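Local structure of uncharacterized protein AF_1382 (Archaeoglobus fulgidus DSM 4304, 2QVO) at residues Y35-V40 with S45-I50; L15-T20 with K52-A57; V60-E65 with K69-T74. The protein is of unknown function but has the look of a winged-helix domain and so may bind DNA. One frame throughout, in Å; residues are numbered along the deposited sequence.

The three contacts lie in what is probably a winged helix-turn-helix domain. Contact 1 joins helix 33-39 to helix 44-56. Contact 2 joins helix 12-26 to the end of helix 44-56, and its loop encloses contact 1 along the chain. Contact 3 comes last and pairs strands 60-65 and 68-73. Centres of contacts 1 and 2 lie about 10 Å apart, those of 2 and 3 about 11 Å, and those of 1 and 3 about 13 Å. Helix 44-56 is shared by contacts 1 and 2 and is followed, after a short link, by strand 60-65. Contact 2 lies nearest the middle of the chain. Together they set the helices and the hairpin around one hydrophobic core.

Contact 1: residues Y35-V40 with S45-I50; sequences YIASKV and SYVWLI
V47 fits its two methyl groups against I36, A37 and V40, and the whole contact turns on this valine. The interaction is apolar, with no hydrogen bond between the two segments. V47 CG1 meets I36 CG2 at 4.0 Å. The other branch, V47 CG2, serves two residues: it meets V40 CG2 at 4.0 Å and lies 4.2 Å from A37 CA. The fork is divided by its first torsion. CG1 stands trans to the backbone N of V47 (chi1 175°), while CG2 sits beside that N and faces the A37-V40 end. The helices come close at the small residue, with A37 CA and V47 CA 6.5 Å apart.

Segment 35-40 satisfies some of its own polar groups. S38 OG donates to Y35 O at 2.8 Å, in the carbonyl plane and on a lone pair. I36 O takes two backbone donors, K39 N and V40 N, as the helix ends and V40 leaves helical geometry. On the side of this helix turned from V47, K39 CG rests 3.4 Å above one face of the Y35 ring, toward its rim.

The pair is consistent with a helix-turn-helix, helix 44-56 then being in the place of the recognition helix. Helix 12-26 backs the unit. I36 packs on I21, Y35 and V40 both reach T20, and I50 of helix 44-56 packs on I17. Strand 68-73 is met from both helices: I36 of helix 33-39 touches I71, and W48 of helix 44-56 reaches K69.

Contact 2: residues L15-T20 with K52-A57; sequences LEILMT and KKFEEA
The F54 ring reaches across to I17 and L18 and makes every close contact between these two helical segments. The tight part is small. F54 CE2 lies 4.0 Å from I17 CG2, and F54 CZ lies 4.0 Å from L18 CB. The backbone is met as well, since L18 N is also 4.0 Å from F54 CE2. The far end of the ring is therefore set against the turn where I17 passes into L18. Both residues meet it at its leading carbons, CE2 and CZ. The first torsion of F54 puts CG beside its own backbone N (chi1 -74°), and from there the ring points at helix 12-26. In I17 the branch methyl CG2 does the touching.

Away from the ring the segments stand apart. L18 CA and F54 CA, the nearest alpha carbons, are 8.6 Å from each other, and the F54 ring spans the distance. No hydrogen bond crosses. F54 itself is only partly exposed, but K53 and E56 on the same helix turn lie at the surface. On the far side of segment 15-20, T20 bonds back to its own helix. E16 O is gripped from opposite faces of its plane by T20 N and by T20 OG1, the latter at 2.6 Å.

Other elements close in around the ring. M59 touches both F54 and L18, and V60 of strand 60-65 packs on F54. L18 also leans on I80 and I84 of helix 75-90, while I17 packs on I36 of helix 33-39. At the end of helix 44-56, A57 O accepts from K76 NZ of helix 75-90. The contact thus lies in the core where the helices and the first hairpin strand converge.

Contact 3: residues V60-E65 with K69-T74; sequences VECELE and KIIRLT
E61 and E63 pair with R72 and I70 in an antiparallel beta hairpin, the probable wing of the winged-helix fold. Two hydrogen-bonded pairs hold it. E61 N gives to R72 O at 2.8 Å, and R72 N answers to E61 O. I70 N reaches E63 O almost straight (176° at the hydrogen), with E63 N to I70 O in return.

One face carries E61, E63, I70 and R72. Here R72 NH1 makes a salt bridge to E63 OE1 at 2.9 Å. The R72 chain is bent at chi3 (44°). E63 OE1 lies at the guanidinium edge, and R72 NH1 comes to it from the anti side, out of the carboxylate plane. The two planes are turned 79° apart. I70 CD1 comes against E65, 3.4 Å from E65 OE1.

C62, L64, K69 and I71 share the other face. The extended K69 chain crosses to C62, with K69 CE 3.5 Å from C62 SG, while L64 CD2 lies 3.9 Å from K69 CB. With K69 cut back to an alanine, C62 SG would probably lose its contact with CE and have a gap opened beside it.

Further out, helices hold this face in place. C62 packs on I51 and E55, K69 on W48, and I71 on I21 and I36. Strand 31-32 lies beyond strand 68-73, and I71 bonds to V31 through the backbone. At the end of the hairpin, T74 caps helix 75-90, with OG1 bonded to G77 N and K58 O. Its methyl, T74 CG2, sits 3.7 Å from E61 OE2.

Contact 1: residues Y35-V40 with S45-I50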
loop_
_atom_site.group_PDB
_atom_site.type_symbol
_atom_site.label_atom_id
_atom_site.label_comp_id
_atom_site.label_asym_id
_atom_site.label_seq_id
_atom_site.Cartn_x
_atom_site.Cartn_y
_atom_site.Cartn_z
ATOM N N TYR A 35 1.764 5.095 9.678
ATOM C CA TYR A 35 1.812 3.670 9.982
ATOM C C TYR A 35 2.501 2.854 8.878
ATOM O O TYR A 35 3.336 1.984 9.170
ATOM C CB TYR A 35 0.409 3.119 10.252
ATOM C CG TYR A 35 0.360 1.609 10.239
ATOM C CD1 TYR A 35 0.702 0.874 11.367
ATOM C CD2 TYR A 35 0.005 0.916 9.078
ATOM C CE1 TYR A 35 0.665 -0.518 11.352
ATOM C CE2 TYR A 35 -0.024 -0.468 9.049
ATOM C CZ TYR A 35 0.313 -1.177 10.182
ATOM O OH TYR A 35 0.272 -2.550 10.137
ATOM N N ILE A 36 2.148 3.114 7.618
ATOM C CA ILE A 36 2.798 2.427 6.495
ATOM C C ILE A 36 4.303 2.604 6.591
ATOM O O ILE A 36 5.061 1.640 6.477
ATOM C CB ILE A 36 2.290 2.920 5.125
ATOM C CG1 ILE A 36 0.782 2.674 4.981
ATOM C CG2 ILE A 36 3.028 2.197 3.982
ATOM C CD1 ILE A 36 0.164 3.460 3.816
ATOM N N ALA A 37 4.717 3.851 6.828
ATOM C CA ALA A 37 6.122 4.192 7.036
ATOM C C ALA A 37 6.760 3.394 8.174
ATOM O O ALA A 37 7.888 2.955 8.027
ATOM C CB ALA A 37 6.280 5.687 7.290
ATOM N N SER A 38 6.047 3.199 9.288
ATOM C CA SER A 38 6.592 2.422 10.434
ATOM C C SER A 38 6.844 0.952 10.073
ATOM O O SER A 38 7.741 0.311 10.640
ATOM C CB SER A 38 5.694 2.511 11.678
ATOM O OG SER A 38 4.599 1.594 11.635
ATOM N N LYS A 39 6.062 0.445 9.121
ATOM C CA LYS A 39 6.075 -0.970 8.731
ATOM C C LYS A 39 7.032 -1.327 7.595
ATOM O O LYS A 39 7.513 -2.456 7.513
ATOM C CB LYS A 39 4.663 -1.394 8.318
ATOM C CG LYS A 39 3.690 -1.522 9.459
ATOM C CD LYS A 39 3.981 -2.770 10.291
ATOM C CE LYS A 39 3.457 -2.581 11.691
ATOM N NZ LYS A 39 4.153 -3.447 12.682
ATOM N N VAL A 40 7.275 -0.388 6.690
ATOM C CA VAL A 40 8.103 -0.682 5.516
ATOM C C VAL A 40 9.517 -0.109 5.698
ATOM O O VAL A 40 9.794 0.579 6.677
ATOM C CB VAL A 40 7.449 -0.205 4.186
ATOM C CG1 VAL A 40 6.063 -0.841 4.010
ATOM C CG2 VAL A 40 7.353 1.304 4.127
ATOM N N SER A 45 9.002 10.363 2.802
ATOM C CA SER A 45 8.885 11.002 1.475
ATOM C C SER A 45 8.734 9.998 0.335
ATOM O O SER A 45 8.022 10.267 -0.645
ATOM C CB SER A 45 10.103 11.874 1.172
ATOM O OG SER A 45 11.277 11.083 1.248
ATOM N N TYR A 46 9.417 8.860 0.447
ATOM C CA TYR A 46 9.278 7.808 -0.556
ATOM C C TYR A 46 7.905 7.136 -0.514
ATOM O O TYR A 46 7.298 6.894 -1.554
ATOM C CB TYR A 46 10.364 6.742 -0.417
ATOM C CG TYR A 46 10.333 5.768 -1.565
ATOM C CD1 TYR A 46 10.837 6.129 -2.807
ATOM C CD2 TYR A 46 9.772 4.497 -1.423
ATOM C CE1 TYR A 46 10.816 5.249 -3.870
ATOM C CE2 TYR A 46 9.744 3.605 -2.486
ATOM C CZ TYR A 46 10.268 3.994 -3.710
ATOM O OH TYR A 46 10.262 3.139 -4.789
ATOM N N VAL A 47 7.426 6.827 0.689
ATOM C CA VAL A 47 6.066 6.323 0.859
ATOM C C VAL A 47 5.049 7.279 0.210
ATOM O O VAL A 47 4.159 6.853 -0.550
ATOM C CB VAL A 47 5.759 6.087 2.358
ATOM C CG1 VAL A 47 4.293 5.687 2.574
ATOM C CG2 VAL A 47 6.691 5.022 2.912
ATOM N N TRP A 48 5.200 8.568 0.488
ATOM C CA TRP A 48 4.346 9.598 -0.093
ATOM C C TRP A 48 4.357 9.518 -1.622
ATOM O O TRP A 48 3.291 9.491 -2.247
ATOM C CB TRP A 48 4.802 10.970 0.401
ATOM C CG TRP A 48 3.878 12.099 0.066
ATOM C CD1 TRP A 48 2.765 12.482 0.759
ATOM C CD2 TRP A 48 4.010 13.019 -1.028
ATOM N NE1 TRP A 48 2.181 13.575 0.148
ATOM C CE2 TRP A 48 2.931 13.927 -0.945
ATOM N N LEU A 49 5.553 9.424 -2.210
ATOM C CA LEU A 49 5.708 9.358 -3.684
ATOM C C LEU A 49 4.995 8.137 -4.282
ATOM O O LEU A 49 4.286 8.243 -5.293
ATOM C CB LEU A 49 7.200 9.351 -4.068
ATOM C CG LEU A 49 7.625 9.384 -5.554
ATOM C CD2 LEU A 49 9.113 9.110 -5.687
ATOM N N ILE A 50 5.191 6.979 -3.659
ATOM C CA ILE A 50 4.552 5.742 -4.124
ATOM C C ILE A 50 3.029 5.788 -4.018
ATOM O O ILE A 50 2.319 5.373 -4.946
ATOM C CB ILE A 50 5.131 4.494 -3.396
ATOM C CG1 ILE A 50 6.607 4.288 -3.770
ATOM C CG2 ILE A 50 4.292 3.238 -3.674
ATOM C CD1 ILE A 50 6.890 4.130 -5.297
#

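Contact 2: residues L15-T20 with K52-A57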
loop_
_atom_site.group_PDB
_atom_site.type_symbol
_atom_site.label_atom_id
_atom_site.label_comp_id
_atom_site.label_asym_id
_atom_site.label_seq_id
_atom_site.Cartn_x
_atom_site.Cartn_y
_atom_site.Cartn_z
ATOM N N LEU A 15 5.664 -2.919 -3.573
ATOM C CA LEU A 15 4.925 -4.105 -3.123
ATOM C C LEU A 15 4.609 -4.059 -1.627
ATOM O O LEU A 15 3.453 -4.265 -1.230
ATOM C CB LEU A 15 5.714 -5.388 -3.417
ATOM C CG LEU A 15 5.068 -6.632 -2.801
ATOM C CD1 LEU A 15 3.823 -6.985 -3.569
ATOM C CD2 LEU A 15 6.041 -7.806 -2.755
ATOM N N GLU A 16 5.640 -3.815 -0.816
ATOM C CA GLU A 16 5.504 -3.764 0.641
ATOM C C GLU A 16 4.485 -2.704 1.059
ATOM O O GLU A 16 3.719 -2.926 1.997
ATOM C CB GLU A 16 6.840 -3.458 1.326
ATOM C CG GLU A 16 7.806 -4.634 1.427
ATOM C CD GLU A 16 9.204 -4.198 1.864
ATOM O OE1 GLU A 16 9.330 -3.160 2.568
ATOM O OE2 GLU A 16 10.178 -4.892 1.500
ATOM N N ILE A 17 4.486 -1.563 0.378
ATOM C CA ILE A 17 3.516 -0.498 0.663
ATOM C C ILE A 17 2.085 -0.965 0.360
ATOM O O ILE A 17 1.167 -0.842 1.193
ATOM C CB ILE A 17 3.898 0.823 -0.063
ATOM C CG1 ILE A 17 5.203 1.358 0.540
ATOM C CG2 ILE A 17 2.796 1.880 0.071
ATOM C CD1 ILE A 17 5.974 2.310 -0.356
ATOM N N LEU A 18 1.904 -1.537 -0.828
ATOM C CA LEU A 18 0.600 -2.030 -1.227
ATOM C C LEU A 18 0.041 -3.086 -0.280
ATOM O O LEU A 18 -1.143 -3.023 0.076
ATOM C CB LEU A 18 0.676 -2.619 -2.646
ATOM C CG LEU A 18 -0.673 -3.084 -3.192
ATOM C CD1 LEU A 18 -1.652 -1.919 -3.329
ATOM C CD2 LEU A 18 -0.471 -3.825 -4.548
ATOM N N MET A 19 0.873 -4.055 0.101
ATOM C CA MET A 19 0.415 -5.183 0.905
ATOM C C MET A 19 0.194 -4.709 2.335
ATOM O O MET A 19 -0.702 -5.198 3.000
ATOM C CB MET A 19 1.381 -6.373 0.845
ATOM C CG MET A 19 1.465 -7.025 -0.590
ATOM S SD MET A 19 -0.114 -7.228 -1.417
ATOM C CE MET A 19 -0.695 -8.677 -0.551
ATOM N N THR A 20 0.984 -3.726 2.775
ATOM C CA THR A 20 0.745 -3.102 4.099
ATOM C C THR A 20 -0.630 -2.455 4.202
ATOM O O THR A 20 -1.339 -2.639 5.201
ATOM C CB THR A 20 1.846 -2.061 4.466
ATOM O OG1 THR A 20 3.115 -2.722 4.555
ATOM C CG2 THR A 20 1.538 -1.405 5.815
ATOM N N LYS A 52 1.219 8.456 -4.150
ATOM C CA LYS A 52 0.767 9.336 -5.237
ATOM C C LYS A 52 0.727 8.588 -6.578
ATOM O O LYS A 52 -0.176 8.802 -7.389
ATOM C CB LYS A 52 1.626 10.608 -5.327
ATOM C CG LYS A 52 1.531 11.555 -4.099
ATOM C CD LYS A 52 0.236 12.359 -4.060
ATOM N N LYS A 53 1.685 7.693 -6.794
ATOM C CA LYS A 53 1.685 6.875 -8.011
ATOM C C LYS A 53 0.505 5.895 -8.010
ATOM O O LYS A 53 -0.146 5.697 -9.048
ATOM C CB LYS A 53 3.020 6.148 -8.195
ATOM C CG LYS A 53 4.201 7.109 -8.475
ATOM C CD LYS A 53 5.481 6.357 -8.852
ATOM C CE LYS A 53 6.569 7.310 -9.321
ATOM N N PHE A 54 0.225 5.301 -6.849
ATOM C CA PHE A 54 -0.932 4.408 -6.698
ATOM C C PHE A 54 -2.236 5.153 -6.950
ATOM O O PHE A 54 -3.156 4.613 -7.578
ATOM C CB PHE A 54 -0.981 3.754 -5.304
ATOM C CG PHE A 54 0.031 2.658 -5.095
ATOM C CD1 PHE A 54 0.583 1.972 -6.172
ATOM C CD2 PHE A 54 0.397 2.277 -3.815
ATOM C CE1 PHE A 54 1.514 0.950 -5.969
ATOM C CE2 PHE A 54 1.319 1.253 -3.608
ATOM C CZ PHE A 54 1.884 0.599 -4.692
ATOM N N GLU A 55 -2.311 6.377 -6.429
ATOM C CA GLU A 55 -3.460 7.262 -6.614
ATOM C C GLU A 55 -3.648 7.567 -8.118
ATOM O O GLU A 55 -4.766 7.486 -8.638
ATOM C CB GLU A 55 -3.258 8.536 -5.779
ATOM C CG GLU A 55 -4.477 9.418 -5.565
ATOM C CD GLU A 55 -4.152 10.689 -4.771
ATOM O OE1 GLU A 55 -2.964 11.104 -4.720
ATOM O OE2 GLU A 55 -5.090 11.283 -4.198
ATOM N N GLU A 56 -2.547 7.880 -8.806
ATOM C CA GLU A 56 -2.542 8.101 -10.265
ATOM C C GLU A 56 -3.072 6.887 -11.023
ATOM O O GLU A 56 -3.843 7.032 -11.978
ATOM C CB GLU A 56 -1.125 8.459 -10.745
ATOM C CD GLU A 56 0.397 9.349 -12.588
ATOM O OE1 GLU A 56 1.392 8.712 -12.161
ATOM N N ALA A 57 -2.661 5.696 -10.578
ATOM C CA ALA A 57 -3.085 4.414 -11.146
ATOM C C ALA A 57 -4.481 3.967 -10.690
ATOM O O ALA A 57 -4.918 2.841 -10.986
ATOM C CB ALA A 57 -2.056 3.337 -10.809
#

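Contact 3: residues V60-E65 with K69-T74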
loop_
_atom_site.group_PDB
_atom_site.type_symbol
_atom_site.label_atom_id
_atom_site.label_comp_id
_atom_site.label_asym_id
_atom_site.label_seq_id
_atom_site.Cartn_x
_atom_site.Cartn_y
_atom_site.Cartn_z
ATOM N N VAL A 60 -5.454 3.488 -5.111
ATOM C CA VAL A 60 -5.754 4.002 -3.779
ATOM C C VAL A 60 -6.418 5.357 -3.895
ATOM O O VAL A 60 -6.312 6.021 -4.929
ATOM C CB VAL A 60 -4.483 4.141 -2.881
ATOM C CG1 VAL A 60 -3.706 2.826 -2.779
ATOM C CG2 VAL A 60 -3.604 5.308 -3.321
ATOM N N GLU A 61 -7.099 5.758 -2.825
ATOM C CA GLU A 61 -7.542 7.124 -2.650
ATOM C C GLU A 61 -6.965 7.656 -1.336
ATOM O O GLU A 61 -6.771 6.895 -0.382
ATOM C CB GLU A 61 -9.072 7.213 -2.639
ATOM C CG GLU A 61 -9.700 7.119 -4.014
ATOM C CD GLU A 61 -11.215 6.991 -3.973
ATOM O OE1 GLU A 61 -11.853 7.598 -3.085
ATOM O OE2 GLU A 61 -11.764 6.286 -4.846
ATOM N N CYS A 62 -6.662 8.951 -1.323
ATOM C CA CYS A 62 -6.155 9.640 -0.138
ATOM C C CYS A 62 -7.164 10.635 0.370
ATOM O O CYS A 62 -7.902 11.244 -0.410
ATOM C CB CYS A 62 -4.905 10.442 -0.481
ATOM S SG CYS A 62 -3.557 9.466 -1.046
ATOM N N GLU A 63 -7.188 10.829 1.681
ATOM C CA GLU A 63 -7.832 12.012 2.209
ATOM C C GLU A 63 -7.159 12.478 3.490
ATOM O O GLU A 63 -6.484 11.706 4.167
ATOM C CB GLU A 63 -9.344 11.821 2.368
ATOM C CG GLU A 63 -9.792 10.954 3.519
ATOM C CD GLU A 63 -11.301 10.873 3.581
ATOM O OE1 GLU A 63 -11.895 10.177 2.726
ATOM O OE2 GLU A 63 -11.899 11.522 4.469
ATOM N N LEU A 64 -7.311 13.761 3.784
ATOM C CA LEU A 64 -6.746 14.326 4.997
ATOM C C LEU A 64 -7.820 14.405 6.059
ATOM O O LEU A 64 -8.932 14.874 5.800
ATOM C CB LEU A 64 -6.142 15.710 4.742
ATOM C CG LEU A 64 -4.820 15.783 3.966
ATOM C CD1 LEU A 64 -4.338 17.220 3.886
ATOM C CD2 LEU A 64 -3.741 14.904 4.588
ATOM N N GLU A 65 -7.488 13.890 7.236
ATOM C CA GLU A 65 -8.302 14.045 8.422
ATOM C C GLU A 65 -7.460 14.878 9.386
ATOM O O GLU A 65 -6.595 14.356 10.096
ATOM C CB GLU A 65 -8.666 12.675 8.997
ATOM C CG GLU A 65 -9.441 12.702 10.316
ATOM C CD GLU A 65 -9.362 11.370 11.057
ATOM O OE1 GLU A 65 -10.002 10.402 10.605
ATOM O OE2 GLU A 65 -8.670 11.288 12.097
ATOM N N LYS A 69 -2.947 11.903 7.054
ATOM C CA LYS A 69 -3.249 11.371 5.718
ATOM C C LYS A 69 -3.744 9.933 5.833
ATOM O O LYS A 69 -3.049 9.073 6.373
ATOM C CB LYS A 69 -2.029 11.452 4.786
ATOM C CG LYS A 69 -2.407 11.307 3.306
ATOM C CD LYS A 69 -1.319 11.794 2.341
ATOM C CE LYS A 69 -1.849 11.773 0.906
ATOM N NZ LYS A 69 -0.803 11.881 -0.135
ATOM N N ILE A 70 -4.954 9.690 5.332
ATOM C CA ILE A 70 -5.548 8.357 5.357
ATOM C C ILE A 70 -5.626 7.802 3.930
ATOM O O ILE A 70 -6.018 8.499 3.000
ATOM C CB ILE A 70 -6.944 8.370 5.989
ATOM C CG1 ILE A 70 -6.840 8.817 7.457
ATOM C CG2 ILE A 70 -7.598 6.976 5.892
ATOM C CD1 ILE A 70 -8.172 8.992 8.140
ATOM N N ILE A 71 -5.235 6.544 3.785
ATOM C CA ILE A 71 -5.151 5.910 2.468
ATOM C C ILE A 71 -6.102 4.717 2.436
ATOM O O ILE A 71 -6.093 3.902 3.348
ATOM C CB ILE A 71 -3.710 5.480 2.201
ATOM C CG1 ILE A 71 -2.805 6.719 2.208
ATOM C CG2 ILE A 71 -3.607 4.744 0.864
ATOM C CD1 ILE A 71 -1.566 6.559 2.995
ATOM N N ARG A 72 -6.920 4.619 1.392
ATOM C CA ARG A 72 -7.804 3.459 1.232
ATOM C C ARG A 72 -7.652 2.872 -0.167
ATOM O O ARG A 72 -7.497 3.623 -1.128
ATOM C CB ARG A 72 -9.263 3.831 1.508
ATOM C CG ARG A 72 -9.963 4.657 0.416
ATOM C CD ARG A 72 -11.441 4.834 0.720
ATOM N NE ARG A 72 -11.599 5.175 2.135
ATOM C CZ ARG A 72 -11.538 6.413 2.621
ATOM N NH1 ARG A 72 -11.363 7.450 1.801
ATOM N NH2 ARG A 72 -11.669 6.610 3.930
ATOM N N LEU A 73 -7.687 1.545 -0.266
ATOM C CA LEU A 73 -7.661 0.868 -1.575
ATOM C C LEU A 73 -8.970 1.068 -2.301
ATOM O O LEU A 73 -10.042 0.983 -1.694
ATOM C CB LEU A 73 -7.404 -0.638 -1.423
ATOM C CG LEU A 73 -5.992 -1.094 -1.036
ATOM C CD1 LEU A 73 -5.955 -2.581 -0.787
ATOM C CD2 LEU A 73 -4.975 -0.707 -2.097
ATOM N N THR A 74 -8.882 1.335 -3.601
ATOM C CA THR A 74 -10.052 1.313 -4.464
ATOM C C THR A 74 -10.373 -0.155 -4.730
ATOM O O THR A 74 -9.595 -1.034 -4.363
ATOM C CB THR A 74 -9.791 2.029 -5.791
ATOM O OG1 THR A 74 -8.684 1.401 -6.457
ATOM C CG2 THR A 74 -9.492 3.512 -5.552
#